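Local coordinates for 5' nucleotidase family protein (Staphylococcus aureus subsp. aureus, PDB 4Q7F), which belongs to the 5'-nucleotidase family, pairing a calcineurin-like phosphoesterase domain, with manganese and magnesium bound here, with a C-terminal domain that helps hold the ligand 3D1, at residues I404-E409 against H431-I436; T443-R448 against R453-M458; I472-Y477 against D486-A491. One frame throughout, in Å; residues are numbered along the deposited sequence.

Interaction 1 (I404-E409 against H431-I436); sequences IERSAE and HFNYDI. With 3D1 ((2R,3S,5R)-5-(6-amino-9H-purin-9-yl)-tetrahydro-2-(hydroxymethyl)furan-3-ol), chain D.
S407 and Y434 make the tight part of this contact: the carbonyl oxygen S407 O meets Y434 CD1 at 3.2 Å, at the edge of the ring and close to its plane. Y434 CG stands anti to the backbone N (chi1 174°), which swings the ring edge up to the S407 carbonyl; its hydroxyl bonds R337 O. Beside it, D435 N gives S407 OG a weak hydrogen bond of 3.4 Å, bent to 146° at the hydrogen. The stronger partner of S407 OG is Y485 OH, which also bonds N433 O, so a single hydroxyl ties both segments together. The contact is slacker where R406 passes N433. Here R406 NH2 comes no nearer than 4.1 Å to N433 ND2, with the guanidinium and amide planes turned 50° apart; the two groups cross obliquely, and both nearest atoms are donors, so no bond forms. R406 is held instead by a salt bridge from NH1 to E409 OE1 at 2.7 Å, on the partly exposed side, and by G483 O. One residue before N433, F432 lays a ring face against 3D1, with CD1 3.6 Å from C8 of the ligand. This sets the last turn of helix 397-408 against the residues leading into strand 435-438, an outermost strand of a five-stranded mixed sheet; strand 359-363 lies beside D435, and strands 441-445 and 454-459 pack on the same helix.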
loop_
_atom_site.group_PDB
_atom_site.type_symbol
_atom_site.label_atom_id
_atom_site.label_comp_id
_atom_site.label_asym_id
_atom_site.label_seq_id
_atom_site.Cartn_x
_atom_site.Cartn_y
_atom_site.Cartn_z
ATOM N N ILE A 404 21.015 0.221 -9.249
ATOM C CA ILE A 404 20.830 1.520 -9.925
ATOM C C ILE A 404 20.169 1.278 -11.290
ATOM O O ILE A 404 19.397 2.101 -11.739
ATOM C CB ILE A 404 22.136 2.337 -10.043
ATOM C CG1 ILE A 404 22.710 2.623 -8.655
ATOM C CG2 ILE A 404 21.868 3.673 -10.706
ATOM C CD1 ILE A 404 24.110 3.225 -8.648
ATOM N N GLU A 405 20.460 0.150 -11.941
ATOM C CA GLU A 405 19.829 -0.152 -13.228
ATOM C C GLU A 405 18.308 -0.400 -13.019
ATOM O O GLU A 405 17.487 -0.075 -13.875
ATOM C CB GLU A 405 20.483 -1.367 -13.875
ATOM C CG GLU A 405 21.920 -1.156 -14.359
ATOM C CD GLU A 405 22.035 -0.318 -15.623
ATOM O OE1 GLU A 405 21.007 0.177 -16.096
ATOM O OE2 GLU A 405 23.179 -0.131 -16.172
ATOM N N ARG A 406 17.941 -0.955 -11.875
ATOM C CA ARG A 406 16.512 -1.221 -11.599
ATOM C C ARG A 406 15.793 0.130 -11.508
ATOM O O ARG A 406 14.798 0.339 -12.196
ATOM C CB ARG A 406 16.322 -2.055 -10.359
ATOM C CG ARG A 406 14.875 -2.103 -9.822
ATOM C CD ARG A 406 13.826 -2.517 -10.846
ATOM N NE ARG A 406 12.480 -2.468 -10.251
ATOM C CZ ARG A 406 11.344 -2.391 -10.939
ATOM N NH1 ARG A 406 11.353 -2.360 -12.280
ATOM N NH2 ARG A 406 10.189 -2.341 -10.284
ATOM N N SER A 407 16.330 1.048 -10.704
ATOM C CA SER A 407 15.786 2.390 -10.591
ATOM C C SER A 407 15.733 3.070 -11.960
ATOM O O SER A 407 14.751 3.697 -12.255
ATOM C CB SER A 407 16.615 3.251 -9.627
ATOM O OG SER A 407 16.692 2.646 -8.347
ATOM N N ALA A 408 16.805 2.969 -12.776
ATOM C CA ALA A 408 16.858 3.590 -14.106
ATOM C C ALA A 408 15.751 3.116 -15.067
ATOM O O ALA A 408 15.471 3.788 -16.082
ATOM C CB ALA A 408 18.274 3.414 -14.750
ATOM N N GLU A 409 15.135 1.976 -14.765
ATOM C CA GLU A 409 14.002 1.443 -15.542
ATOM C C GLU A 409 12.771 2.342 -15.418
ATOM O O GLU A 409 11.838 2.241 -16.207
ATOM C CB GLU A 409 13.611 0.041 -15.073
ATOM C CG GLU A 409 14.665 -1.015 -15.326
ATOM C CD GLU A 409 14.284 -2.359 -14.755
ATOM O OE1 GLU A 409 13.078 -2.552 -14.396
ATOM O OE2 GLU A 409 15.180 -3.219 -14.638
ATOM N N HIS A 431 5.781 5.194 -8.448
ATOM C CA HIS A 431 6.915 6.119 -8.352
ATOM C C HIS A 431 7.798 5.785 -7.159
ATOM O O HIS A 431 8.995 6.092 -7.152
ATOM C CB HIS A 431 6.461 7.578 -8.236
ATOM C CG HIS A 431 5.531 8.016 -9.320
ATOM N ND1 HIS A 431 5.963 8.341 -10.589
ATOM C CD2 HIS A 431 4.189 8.199 -9.322
ATOM C CE1 HIS A 431 4.927 8.692 -11.326
ATOM N NE2 HIS A 431 3.839 8.614 -10.579
ATOM N N PHE A 432 7.185 5.185 -6.151
ATOM C CA PHE A 432 7.889 4.775 -4.957
ATOM C C PHE A 432 8.902 3.639 -5.210
ATOM O O PHE A 432 9.613 3.239 -4.301
ATOM C CB PHE A 432 6.901 4.383 -3.856
ATOM C CG PHE A 432 5.813 3.434 -4.301
ATOM C CD1 PHE A 432 6.099 2.118 -4.634
ATOM C CD2 PHE A 432 4.479 3.852 -4.325
ATOM C CE1 PHE A 432 5.098 1.245 -5.030
ATOM C CE2 PHE A 432 3.465 2.976 -4.706
ATOM C CZ PHE A 432 3.776 1.665 -5.055
ATOM N N ASN A 433 8.950 3.135 -6.441
ATOM C CA ASN A 433 9.905 2.107 -6.816
ATOM C C ASN A 433 11.118 2.682 -7.524
ATOM O O ASN A 433 11.902 1.932 -8.057
ATOM C CB ASN A 433 9.266 0.988 -7.639
ATOM C CG ASN A 433 8.455 0.035 -6.786
ATOM O OD1 ASN A 433 8.577 0.019 -5.557
ATOM N ND2 ASN A 433 7.624 -0.765 -7.428
ATOM N N TYR A 434 11.233 4.012 -7.547
ATOM C CA TYR A 434 12.404 4.687 -8.080
ATOM C C TYR A 434 13.243 5.209 -6.928
ATOM O O TYR A 434 12.745 5.941 -6.082
ATOM C CB TYR A 434 12.016 5.866 -8.969
ATOM C CG TYR A 434 13.229 6.685 -9.421
ATOM C CD1 TYR A 434 14.147 6.166 -10.310
ATOM C CD2 TYR A 434 13.417 7.984 -8.970
ATOM C CE1 TYR A 434 15.238 6.906 -10.709
ATOM C CE2 TYR A 434 14.490 8.743 -9.380
ATOM C CZ TYR A 434 15.404 8.202 -10.243
ATOM O OH TYR A 434 16.449 8.998 -10.659
ATOM N N ASP A 435 14.528 4.900 -6.921
ATOM C CA ASP A 435 15.390 5.361 -5.821
ATOM C C ASP A 435 16.398 6.343 -6.300
ATOM O O ASP A 435 16.905 6.251 -7.450
ATOM C CB ASP A 435 16.114 4.196 -5.128
ATOM C CG ASP A 435 15.207 3.359 -4.238
ATOM O OD1 ASP A 435 14.199 3.879 -3.732
ATOM O OD2 ASP A 435 15.541 2.169 -3.984
ATOM N N ILE A 436 16.665 7.302 -5.414
ATOM C CA ILE A 436 17.711 8.287 -5.607
ATOM C C ILE A 436 18.840 7.890 -4.657
ATOM O O ILE A 436 18.618 7.686 -3.462
ATOM C CB ILE A 436 17.258 9.732 -5.296
ATOM C CG1 ILE A 436 16.107 10.172 -6.208
ATOM C CG2 ILE A 436 18.432 10.685 -5.431
ATOM C CD1 ILE A 436 14.721 9.800 -5.728
HETATM O "O5'" 3D1 D . 2.913 -3.687 -3.767
HETATM C "C5'" 3D1 D . 3.678 -2.911 -2.850
HETATM C "C4'" 3D1 D . 2.843 -2.538 -1.637
HETATM O "O4'" 3D1 D . 3.743 -2.012 -0.673
HETATM C "C1'" 3D1 D . 3.537 -0.612 -0.461
HETATM N N9 3D1 D . 4.858 0.070 -0.381
HETATM C C4 3D1 D . 5.540 0.139 0.754
HETATM N N3 3D1 D . 5.308 -0.307 2.009
HETATM C C2 3D1 D . 6.205 -0.085 2.988
HETATM N N1 3D1 D . 7.376 0.575 2.778
HETATM C C6 3D1 D . 7.728 1.069 1.569
HETATM N N6 3D1 D . 8.912 1.720 1.403
HETATM C C5 3D1 D . 6.791 0.851 0.446
HETATM N N7 3D1 D . 6.740 1.162 -0.866
HETATM C C8 3D1 D . 5.575 0.676 -1.365
HETATM C "C2'" 3D1 D . 2.593 -0.141 -1.558
HETATM C "C3'" 3D1 D . 1.829 -1.420 -1.848
HETATM O "O3'" 3D1 D . 0.757 -1.539 -0.889
#

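Interaction 2 (T443-R448 against R453-M458); sequences TIHVGR and RVSNMM
R453 reaches along the turn that follows strand 441-445, its guanidinium overlapped on one face by V446, whose CG1 sits 4.0 Å above the plane. Fully stretched from CG to NE, the arginine directs NE straight at R448 O, 2.9 Å away with an angle of 170° at the hydrogen. That bond lies in the guanidinium plane and ties the last residue of the type I turn H445-R448, itself closed by R448 N to H445 O, to the facing segment. Behind it the strands pair antiparallel: T443 and S455 form a hydrogen-bonded pair, S455 N reaching T443 O at 2.8 Å, while I444 and V454 form the adjoining non-hydrogen-bonded pair, and H445 N bonds R453 O. T443 OG1 adds a side-chain bond, donating to N456 OD1 at 3.0 Å from slightly outside the amide plane. The side carrying H445, R448 and S455 is hydrated. The extended R448 lays its guanidinium over one face of the H445 ring, with H445 CG 3.4 Å above the guanidinium plane, and two waters link R448 NH1 to S455 OG. Another water joins H445 NE2 to N456 OD1; H445 ND1 pairs with K527 O. E405 accepts the backbone N-H groups of R453 and V454. The hairpin therefore carries two arginines in different settings: R448 is exposed and hydrated, whereas R453 is buried, its charge probably stabilised by R448 O, A408 O and F411 O.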
loop_
_atom_site.group_PDB
_atom_site.type_symbol
_atom_site.label_atom_id
_atom_site.label_comp_id
_atom_site.label_asym_id
_atom_site.label_seq_id
_atom_site.Cartn_x
_atom_site.Cartn_y
_atom_site.Cartn_z
ATOM N N THR A 443 25.552 8.344 -14.106
ATOM C CA THR A 443 24.912 8.888 -15.256
ATOM C C THR A 443 23.971 7.816 -15.768
ATOM O O THR A 443 24.370 6.651 -15.926
ATOM C CB THR A 443 25.933 9.175 -16.385
ATOM O OG1 THR A 443 26.896 10.140 -15.945
ATOM C CG2 THR A 443 25.215 9.708 -17.620
ATOM N N ILE A 444 22.708 8.186 -15.968
ATOM C CA ILE A 444 21.722 7.280 -16.533
ATOM C C ILE A 444 21.452 7.704 -17.970
ATOM O O ILE A 444 21.137 8.859 -18.213
ATOM C CB ILE A 444 20.399 7.295 -15.735
ATOM C CG1 ILE A 444 20.599 6.689 -14.336
ATOM C CG2 ILE A 444 19.358 6.502 -16.490
ATOM C CD1 ILE A 444 19.363 6.801 -13.416
ATOM N N HIS A 445 21.597 6.774 -18.908
ATOM C CA HIS A 445 21.333 7.003 -20.333
ATOM C C HIS A 445 20.040 6.281 -20.686
ATOM O O HIS A 445 20.052 5.098 -20.997
ATOM C CB HIS A 445 22.481 6.470 -21.194
ATOM C CG HIS A 445 23.726 7.291 -21.109
ATOM N ND1 HIS A 445 23.905 8.433 -21.852
ATOM C CD2 HIS A 445 24.846 7.151 -20.365
ATOM C CE1 HIS A 445 25.081 8.965 -21.576
ATOM N NE2 HIS A 445 25.676 8.198 -20.685
ATOM N N VAL A 446 18.932 7.013 -20.670
ATOM C CA VAL A 446 17.585 6.417 -20.858
ATOM C C VAL A 446 17.382 5.812 -22.261
ATOM O O VAL A 446 16.659 4.860 -22.413
ATOM C CB VAL A 446 16.486 7.440 -20.507
ATOM C CG1 VAL A 446 15.101 6.779 -20.498
ATOM C CG2 VAL A 446 16.780 8.046 -19.133
ATOM N N GLY A 447 18.085 6.325 -23.258
ATOM C CA GLY A 447 17.961 5.791 -24.616
ATOM C C GLY A 447 18.576 4.401 -24.791
ATOM O O GLY A 447 18.373 3.765 -25.816
ATOM N N ARG A 448 19.336 3.928 -23.802
ATOM C CA ARG A 448 19.996 2.611 -23.893
ATOM C C ARG A 448 19.121 1.517 -23.300
ATOM O O ARG A 448 18.250 1.815 -22.490
ATOM C CB ARG A 448 21.352 2.682 -23.206
ATOM C CG ARG A 448 22.256 3.722 -23.878
ATOM C CD ARG A 448 23.557 3.909 -23.150
ATOM N NE ARG A 448 24.310 5.012 -23.729
ATOM C CZ ARG A 448 25.542 5.356 -23.367
ATOM N NH1 ARG A 448 26.190 4.671 -22.413
ATOM N NH2 ARG A 448 26.135 6.378 -23.971
ATOM N N ARG A 453 22.061 1.019 -18.691
ATOM C CA ARG A 453 21.881 2.454 -18.748
ATOM C C ARG A 453 22.742 3.229 -17.776
ATOM O O ARG A 453 22.783 4.450 -17.876
ATOM C CB ARG A 453 20.408 2.803 -18.386
ATOM C CG ARG A 453 19.353 2.298 -19.359
ATOM C CD ARG A 453 17.934 2.664 -18.910
ATOM N NE ARG A 453 16.960 2.473 -19.995
ATOM C CZ ARG A 453 15.647 2.661 -19.883
ATOM N NH1 ARG A 453 15.124 3.067 -18.750
ATOM N NH2 ARG A 453 14.866 2.479 -20.932
ATOM N N VAL A 454 23.346 2.556 -16.795
ATOM C CA VAL A 454 24.122 3.253 -15.767
ATOM C C VAL A 454 25.608 3.316 -16.174
ATOM O O VAL A 454 26.179 2.316 -16.486
ATOM C CB VAL A 454 23.979 2.582 -14.409
ATOM C CG1 VAL A 454 24.811 3.308 -13.357
ATOM C CG2 VAL A 454 22.512 2.548 -13.978
ATOM N N SER A 455 26.161 4.524 -16.175
ATOM C CA SER A 455 27.544 4.798 -16.552
ATOM C C SER A 455 28.195 5.729 -15.547
ATOM O O SER A 455 27.518 6.347 -14.706
ATOM C CB SER A 455 27.580 5.478 -17.915
ATOM O OG SER A 455 27.205 4.589 -18.943
ATOM N N ASN A 456 29.515 5.809 -15.649
ATOM C CA ASN A 456 30.337 6.723 -14.858
ATOM C C ASN A 456 30.202 6.593 -13.334
ATOM O O ASN A 456 30.293 7.603 -12.622
ATOM C CB ASN A 456 29.999 8.161 -15.277
ATOM C CG ASN A 456 30.076 8.368 -16.781
ATOM O OD1 ASN A 456 29.072 8.735 -17.416
ATOM N ND2 ASN A 456 31.263 8.103 -17.375
HETATM N N MSE A 457 30.037 5.370 -12.827
HETATM C CA MSE A 457 29.829 5.187 -11.374
HETATM C C MSE A 457 31.079 5.497 -10.582
HETATM O O MSE A 457 32.132 4.976 -10.883
HETATM C CB MSE A 457 29.407 3.764 -11.038
HETATM C CG MSE A 457 27.998 3.437 -11.473
HETATM SE SE MSE A 457 27.568 1.628 -10.817
HETATM C CE MSE A 457 27.620 2.012 -8.909
HETATM N N MSE A 458 30.959 6.333 -9.555
HETATM C CA MSE A 458 32.100 6.703 -8.737
HETATM C C MSE A 458 31.715 6.826 -7.302
HETATM O O MSE A 458 30.717 7.456 -6.974
HETATM C CB MSE A 458 32.697 8.053 -9.142
HETATM C CG MSE A 458 33.110 8.084 -10.602
HETATM SE SE MSE A 458 34.837 7.172 -10.841
HETATM C CE MSE A 458 35.936 8.757 -10.475
HETATM O O HOH W 1 28.353 8.117 -20.062
HETATM O O HOH W 2 28.908 4.118 -20.699
HETATM O O HOH W 3 25.177 3.255 -20.317
#

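Interaction 3 (I472-Y477 against D486-A491); sequences ICVNNY and DMYIDA. With 3D1 ((2R,3S,5R)-5-(6-amino-9H-purin-9-yl)-tetrahydro-2-(hydroxymethyl)furan-3-ol), chain D.
The Y488 ring is sandwiched between two side chains: on one face M487, a selenomethionine, sets its SE 4.1 Å above the plane over the ring centre, and on the opposite face lies V474 CG1. The valine methyl makes a CH-pi contact, 4.2 Å from the Y488 centroid and 24° off the ring normal, leaning toward the hydroxyl end, where V474 CG1 is 3.8 Å from Y488 CZ. V474 CG1 stands anti to its own carbonyl carbon (chi1 -51°), the torsion that drops it onto the ring. I472 crosses the tyrosine at about a right angle, its CD1 3.5 Å from Y488 OH and its CG2 4.1 Å from Y488 CE1. The contact between the segments is thus apolar packing and carries no hydrogen bond. A second flat group lies farther along 472-477: the Y477 ring holds the purine of 3D1 on one face, C5 of the ligand 3.4 Å above the plane over the ring centre, and also meets W170 with nearly parallel planes. N475 N-caps the helix that bears Y477, its OD1 bonding R478 N, at the junction of strand 469-475 and helix 476-479, both N475 and Y477 being part of the 3D1 pocket. Y488 also opens the type II beta turn that runs to A491. The strand 469-475 runs between strands 359-363 and 390-396 inside the five-stranded sheet, and the Y488 ring wedges between this sheet and helix 397-408, touching L393 of the one and A403 of the other.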
loop_
_atom_site.group_PDB
_atom_site.type_symbol
_atom_site.label_atom_id
_atom_site.label_comp_id
_atom_site.label_asym_id
_atom_site.label_seq_id
_atom_site.Cartn_x
_atom_site.Cartn_y
_atom_site.Cartn_z
ATOM N N ILE A 472 25.584 -0.326 1.653
ATOM C CA ILE A 472 24.505 0.533 1.260
ATOM C C ILE A 472 23.398 0.512 2.302
ATOM O O ILE A 472 23.032 -0.535 2.824
ATOM C CB ILE A 472 23.981 0.179 -0.162
ATOM C CG1 ILE A 472 22.923 1.173 -0.623
ATOM C CG2 ILE A 472 23.435 -1.245 -0.220
ATOM C CD1 ILE A 472 22.538 1.012 -2.086
ATOM N N CYS A 473 22.940 1.699 2.648
ATOM C CA CYS A 473 21.797 1.854 3.563
ATOM C C CYS A 473 20.527 1.875 2.724
ATOM O O CYS A 473 20.350 2.756 1.847
ATOM C CB CYS A 473 21.913 3.160 4.340
ATOM S SG CYS A 473 20.643 3.353 5.587
ATOM N N VAL A 474 19.649 0.898 2.960
ATOM C CA VAL A 474 18.375 0.828 2.278
ATOM C C VAL A 474 17.283 0.681 3.332
ATOM O O VAL A 474 17.565 0.382 4.506
ATOM C CB VAL A 474 18.308 -0.337 1.278
ATOM C CG1 VAL A 474 19.521 -0.290 0.353
ATOM C CG2 VAL A 474 18.243 -1.683 1.997
ATOM N N ASN A 475 16.030 0.918 2.948
ATOM C CA ASN A 475 14.935 0.703 3.933
ATOM C C ASN A 475 14.570 -0.786 4.032
ATOM O O ASN A 475 14.985 -1.580 3.176
ATOM C CB ASN A 475 13.745 1.593 3.649
ATOM C CG ASN A 475 13.041 1.271 2.337
ATOM O OD1 ASN A 475 12.802 0.125 1.998
ATOM N ND2 ASN A 475 12.623 2.300 1.655
ATOM N N ASN A 476 13.800 -1.172 5.046
ATOM C CA ASN A 476 13.494 -2.596 5.237
ATOM C C ASN A 476 12.695 -3.203 4.092
ATOM O O ASN A 476 12.818 -4.409 3.811
ATOM C CB ASN A 476 12.777 -2.853 6.548
ATOM C CG ASN A 476 11.391 -2.293 6.566
ATOM O OD1 ASN A 476 11.202 -1.082 6.619
ATOM N ND2 ASN A 476 10.408 -3.168 6.545
ATOM N N TYR A 477 11.903 -2.365 3.431
ATOM C CA TYR A 477 11.087 -2.788 2.281
ATOM C C TYR A 477 12.038 -3.241 1.196
ATOM O O TYR A 477 11.928 -4.350 0.675
ATOM C CB TYR A 477 10.231 -1.602 1.791
ATOM C CG TYR A 477 9.268 -1.877 0.670
ATOM C CD1 TYR A 477 8.016 -2.430 0.933
ATOM C CD2 TYR A 477 9.573 -1.522 -0.637
ATOM C CE1 TYR A 477 7.113 -2.670 -0.078
ATOM C CE2 TYR A 477 8.671 -1.745 -1.671
ATOM C CZ TYR A 477 7.438 -2.317 -1.377
ATOM O OH TYR A 477 6.525 -2.530 -2.369
ATOM N N ASP A 486 15.418 -7.368 -6.061
ATOM C CA ASP A 486 15.785 -8.715 -5.639
ATOM C C ASP A 486 17.277 -8.925 -5.333
ATOM O O ASP A 486 17.616 -9.799 -4.562
ATOM C CB ASP A 486 15.241 -9.700 -6.670
ATOM C CG ASP A 486 13.708 -9.658 -6.727
ATOM O OD1 ASP A 486 13.066 -10.129 -5.761
ATOM O OD2 ASP A 486 13.144 -9.101 -7.702
HETATM N N MSE A 487 18.144 -8.078 -5.874
HETATM C CA MSE A 487 19.575 -8.196 -5.623
HETATM C C MSE A 487 19.913 -7.955 -4.161
HETATM O O MSE A 487 20.972 -8.358 -3.718
HETATM C CB MSE A 487 20.369 -7.282 -6.570
HETATM C CG MSE A 487 20.369 -5.771 -6.268
HETATM SE SE MSE A 487 18.619 -4.830 -6.347
HETATM C CE MSE A 487 18.228 -5.139 -8.247
ATOM N N TYR A 488 19.037 -7.315 -3.388
ATOM C CA TYR A 488 19.354 -7.099 -1.974
ATOM C C TYR A 488 19.027 -8.282 -1.071
ATOM O O TYR A 488 19.502 -8.338 0.062
ATOM C CB TYR A 488 18.622 -5.904 -1.398
ATOM C CG TYR A 488 18.949 -4.578 -2.004
ATOM C CD1 TYR A 488 20.275 -4.152 -2.104
ATOM C CD2 TYR A 488 17.944 -3.703 -2.406
ATOM C CE1 TYR A 488 20.586 -2.915 -2.620
ATOM C CE2 TYR A 488 18.249 -2.456 -2.925
ATOM C CZ TYR A 488 19.584 -2.074 -3.024
ATOM O OH TYR A 488 19.943 -0.869 -3.538
ATOM N N ILE A 489 18.221 -9.218 -1.556
ATOM C CA ILE A 489 17.773 -10.342 -0.721
ATOM C C ILE A 489 18.940 -11.170 -0.218
ATOM O O ILE A 489 19.844 -11.564 -0.988
ATOM C CB ILE A 489 16.731 -11.221 -1.462
ATOM C CG1 ILE A 489 15.451 -10.405 -1.707
ATOM C CG2 ILE A 489 16.406 -12.473 -0.654
ATOM C CD1 ILE A 489 14.437 -11.072 -2.621
ATOM N N ASP A 490 18.938 -11.420 1.088
ATOM C CA ASP A 490 20.021 -12.201 1.701
ATOM C C ASP A 490 21.427 -11.559 1.606
ATOM O O ASP A 490 22.404 -12.267 1.773
ATOM C CB ASP A 490 20.087 -13.621 1.091
ATOM C CG ASP A 490 18.856 -14.471 1.412
ATOM O OD1 ASP A 490 18.071 -14.112 2.318
ATOM O OD2 ASP A 490 18.698 -15.530 0.770
ATOM N N ALA A 491 21.545 -10.259 1.310
ATOM C CA ALA A 491 22.865 -9.616 1.306
ATOM C C ALA A 491 23.246 -9.546 2.794
ATOM O O ALA A 491 22.373 -9.338 3.644
ATOM C CB ALA A 491 22.820 -8.222 0.692
HETATM O "O5'" 3D1 D . 2.913 -3.687 -3.767
HETATM C "C5'" 3D1 D . 3.678 -2.911 -2.850
HETATM C "C4'" 3D1 D . 2.843 -2.538 -1.637
HETATM O "O4'" 3D1 D . 3.743 -2.012 -0.673
HETATM C "C1'" 3D1 D . 3.537 -0.612 -0.461
HETATM N N9 3D1 D . 4.858 0.070 -0.381
HETATM C C4 3D1 D . 5.540 0.139 0.754
HETATM N N3 3D1 D . 5.308 -0.307 2.009
HETATM C C2 3D1 D . 6.205 -0.085 2.988
HETATM N N1 3D1 D . 7.376 0.575 2.778
HETATM C C6 3D1 D . 7.728 1.069 1.569
HETATM N N6 3D1 D . 8.912 1.720 1.403
HETATM C C5 3D1 D . 6.791 0.851 0.446
HETATM N N7 3D1 D . 6.740 1.162 -0.866
HETATM C C8 3D1 D . 5.575 0.676 -1.365
HETATM C "C2'" 3D1 D . 2.593 -0.141 -1.558
HETATM C "C3'" 3D1 D . 1.829 -1.420 -1.848
HETATM O "O3'" 3D1 D . 0.757 -1.539 -0.889
#

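Overall arrangement
From the N terminus, the three contacts follow one another in series and neither nest nor cross. Interaction 1 closes a loop of 21 residues that leaves helix 397-408, runs through strands 411-414 and 417-420, and returns at strand 435-438. Interaction 2 closes the hairpin of strands 441-445 and 454-459, four residues lying between its segments. Interaction 3 closes a loop of eight residues that begins within helix 476-479. Helix 397-408, which carries most of 404-409, is the common element: I404 and A408 pack on V454 and I444 of interaction 2, and R406 on M487 of interaction 3. Interactions 2 and 3 do not touch, their nearest atoms being about 9 Å apart, whereas 1 and 3 both border 3D1.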